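Local coordinates for protein putative TetR-family transcriptional regulator (Streptomyces coelicolor, PDB 2HXO) that probably binds regulatory DNA through a helix-turn-helix motif and controls transcription, at residues Asp85-Ala90 with Val136-Val141. Sequence-based numbering, arbitrary orientation.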
loop_
_atom_site.group_PDB
_atom_site.type_symbol
_atom_site.label_atom_id
_atom_site.label_comp_id
_atom_site.label_asym_id
_atom_site.label_seq_id
_atom_site.Cartn_x
_atom_site.Cartn_y
_atom_site.Cartn_z
ATOM N N ASP A 85 -16.404 -11.684 -20.118
ATOM C CA ASP A 85 -15.489 -10.682 -19.569
ATOM C C ASP A 85 -15.521 -9.334 -20.246
ATOM O O ASP A 85 -15.441 -9.207 -21.467
ATOM C CB ASP A 85 -14.042 -11.189 -19.545
ATOM C CG ASP A 85 -13.755 -12.099 -18.346
ATOM O OD1 ASP A 85 -14.639 -12.267 -17.462
ATOM O OD2 ASP A 85 -12.639 -12.643 -18.289
ATOM N N SER A 86 -15.680 -8.335 -19.397
ATOM C CA SER A 86 -15.699 -6.931 -19.754
ATOM C C SER A 86 -14.353 -6.359 -19.290
ATOM O O SER A 86 -13.549 -7.063 -18.689
ATOM C CB SER A 86 -16.827 -6.243 -19.001
ATOM O OG SER A 86 -16.524 -6.153 -17.626
ATOM N N PRO A 87 -14.090 -5.075 -19.572
ATOM C CA PRO A 87 -12.821 -4.478 -19.145
ATOM C C PRO A 87 -12.700 -4.511 -17.633
ATOM O O PRO A 87 -11.622 -4.737 -17.091
ATOM C CB PRO A 87 -12.916 -3.064 -19.693
ATOM C CG PRO A 87 -13.664 -3.297 -20.981
ATOM C CD PRO A 87 -14.783 -4.194 -20.523
ATOM N N GLN A 88 -13.827 -4.299 -16.962
ATOM C CA GLN A 88 -13.859 -4.301 -15.506
ATOM C C GLN A 88 -13.485 -5.658 -14.914
ATOM O O GLN A 88 -12.757 -5.715 -13.913
ATOM C CB GLN A 88 -15.234 -3.836 -15.005
ATOM C CG GLN A 88 -15.452 -2.320 -15.136
ATOM C CD GLN A 88 -15.983 -1.875 -16.508
ATOM O OE1 GLN A 88 -15.800 -2.557 -17.525
ATOM N NE2 GLN A 88 -16.636 -0.712 -16.536
ATOM N N ASP A 89 -13.972 -6.737 -15.534
ATOM C CA ASP A 89 -13.662 -8.094 -15.091
ATOM C C ASP A 89 -12.185 -8.353 -15.288
ATOM O O ASP A 89 -11.534 -8.947 -14.429
ATOM C CB ASP A 89 -14.424 -9.148 -15.906
ATOM C CG ASP A 89 -15.901 -9.077 -15.709
ATOM O OD1 ASP A 89 -16.322 -9.023 -14.547
ATOM O OD2 ASP A 89 -16.649 -9.084 -16.709
ATOM N N ALA A 90 -11.667 -7.927 -16.439
ATOM C CA ALA A 90 -10.268 -8.129 -16.752
ATOM C C ALA A 90 -9.404 -7.431 -15.689
ATOM O O ALA A 90 -8.421 -7.991 -15.208
ATOM C CB ALA A 90 -9.966 -7.603 -18.144
ATOM N N VAL A 136 -8.567 0.343 -19.334
ATOM C CA VAL A 136 -8.974 1.721 -19.101
ATOM C C VAL A 136 -9.365 2.340 -20.439
ATOM O O VAL A 136 -10.366 3.044 -20.543
ATOM C CB VAL A 136 -7.823 2.530 -18.449
ATOM C CG1 VAL A 136 -8.075 4.009 -18.576
ATOM C CG2 VAL A 136 -7.699 2.141 -16.981
ATOM N N GLN A 137 -8.574 2.080 -21.467
ATOM C CA GLN A 137 -8.894 2.597 -22.796
ATOM C C GLN A 137 -10.202 1.958 -23.285
ATOM O O GLN A 137 -11.062 2.635 -23.831
ATOM C CB GLN A 137 -7.784 2.268 -23.798
ATOM C CG GLN A 137 -6.406 2.742 -23.411
ATOM C CD GLN A 137 -5.376 2.449 -24.489
ATOM O OE1 GLN A 137 -5.113 1.296 -24.818
ATOM N NE2 GLN A 137 -4.794 3.505 -25.053
ATOM N N ALA A 138 -10.358 0.657 -23.077
ATOM C CA ALA A 138 -11.580 -0.018 -23.519
ATOM C C ALA A 138 -12.803 0.569 -22.805
ATOM O O ALA A 138 -13.919 0.520 -23.317
ATOM C CB ALA A 138 -11.478 -1.524 -23.253
HETATM N N MSE A 139 -12.586 1.130 -21.621
HETATM C CA MSE A 139 -13.673 1.720 -20.851
HETATM C C MSE A 139 -14.064 3.113 -21.355
HETATM O O MSE A 139 -14.957 3.758 -20.806
HETATM C CB MSE A 139 -13.287 1.786 -19.375
HETATM C CG MSE A 139 -13.382 0.458 -18.676
HETATM SE SE MSE A 139 -12.566 0.391 -16.938
HETATM C CE MSE A 139 -13.793 1.490 -15.979
ATOM N N GLY A 140 -13.398 3.580 -22.402
ATOM C CA GLY A 140 -13.734 4.889 -22.941
ATOM C C GLY A 140 -13.190 6.076 -22.147
ATOM O O GLY A 140 -13.737 7.173 -22.199
ATOM N N VAL A 141 -12.128 5.851 -21.387
ATOM C CA VAL A 141 -11.530 6.921 -20.602
ATOM C C VAL A 141 -10.730 7.868 -21.511
ATOM O O VAL A 141 -9.871 7.431 -22.271
ATOM C CB VAL A 141 -10.571 6.353 -19.526
ATOM C CG1 VAL A 141 -9.806 7.499 -18.845
ATOM C CG2 VAL A 141 -11.348 5.513 -18.507
#
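Asp89 OD2 is gripped twice by Ser86, from the backbone N at 3.0 Å, nearly straight and on the anti side of the carboxylate, and weakly from the hydroxyl OG. Asp89 N answers with a weak bond back to Ser86 OG, which completes a capping box at the N-terminus of helix 87-104. The box caps the first turn of that helix, whose Pro87 and Gln88 lean on the C-terminal end of helix 124-138; the contact thus joins a helix start to a helix finish within the all-helical C-terminal domain of a TetR-type regulator. The CB of Pro87 points toward 136-141, and its ring packs there: CG lies 3.6 Å from Ala138 CB, and CB reaches Met139 CG at 3.7 Å. Met139, present as selenomethionine, and Gln88 cross obliquely, both with CG anti to the carbonyl carbon. A bend at chi2 (86°) folds the Gln88 amide back toward the selenomethionine, bringing NE2 to 3.6 Å from Met139 CE. This is van der Waals contact of an amide with a methyl group, and both side chains also touch Thr230 of helix 214-230. An alanine in place of Gln88 would remove the amide from beside the selenomethionine and is likely to leave the CE methyl freer to turn. Beyond Met139 the chain leaves the helix in a Schellman motif: Gly140 takes a positive phi (78°), where a CB would probably crowd the carbonyl O of Met139, and Val141 N bonds weakly to Val136 O. His233 ND1 bonds to Gly140 O, while inside the turn Gly140 N meets Gln137 O at 2.9 Å.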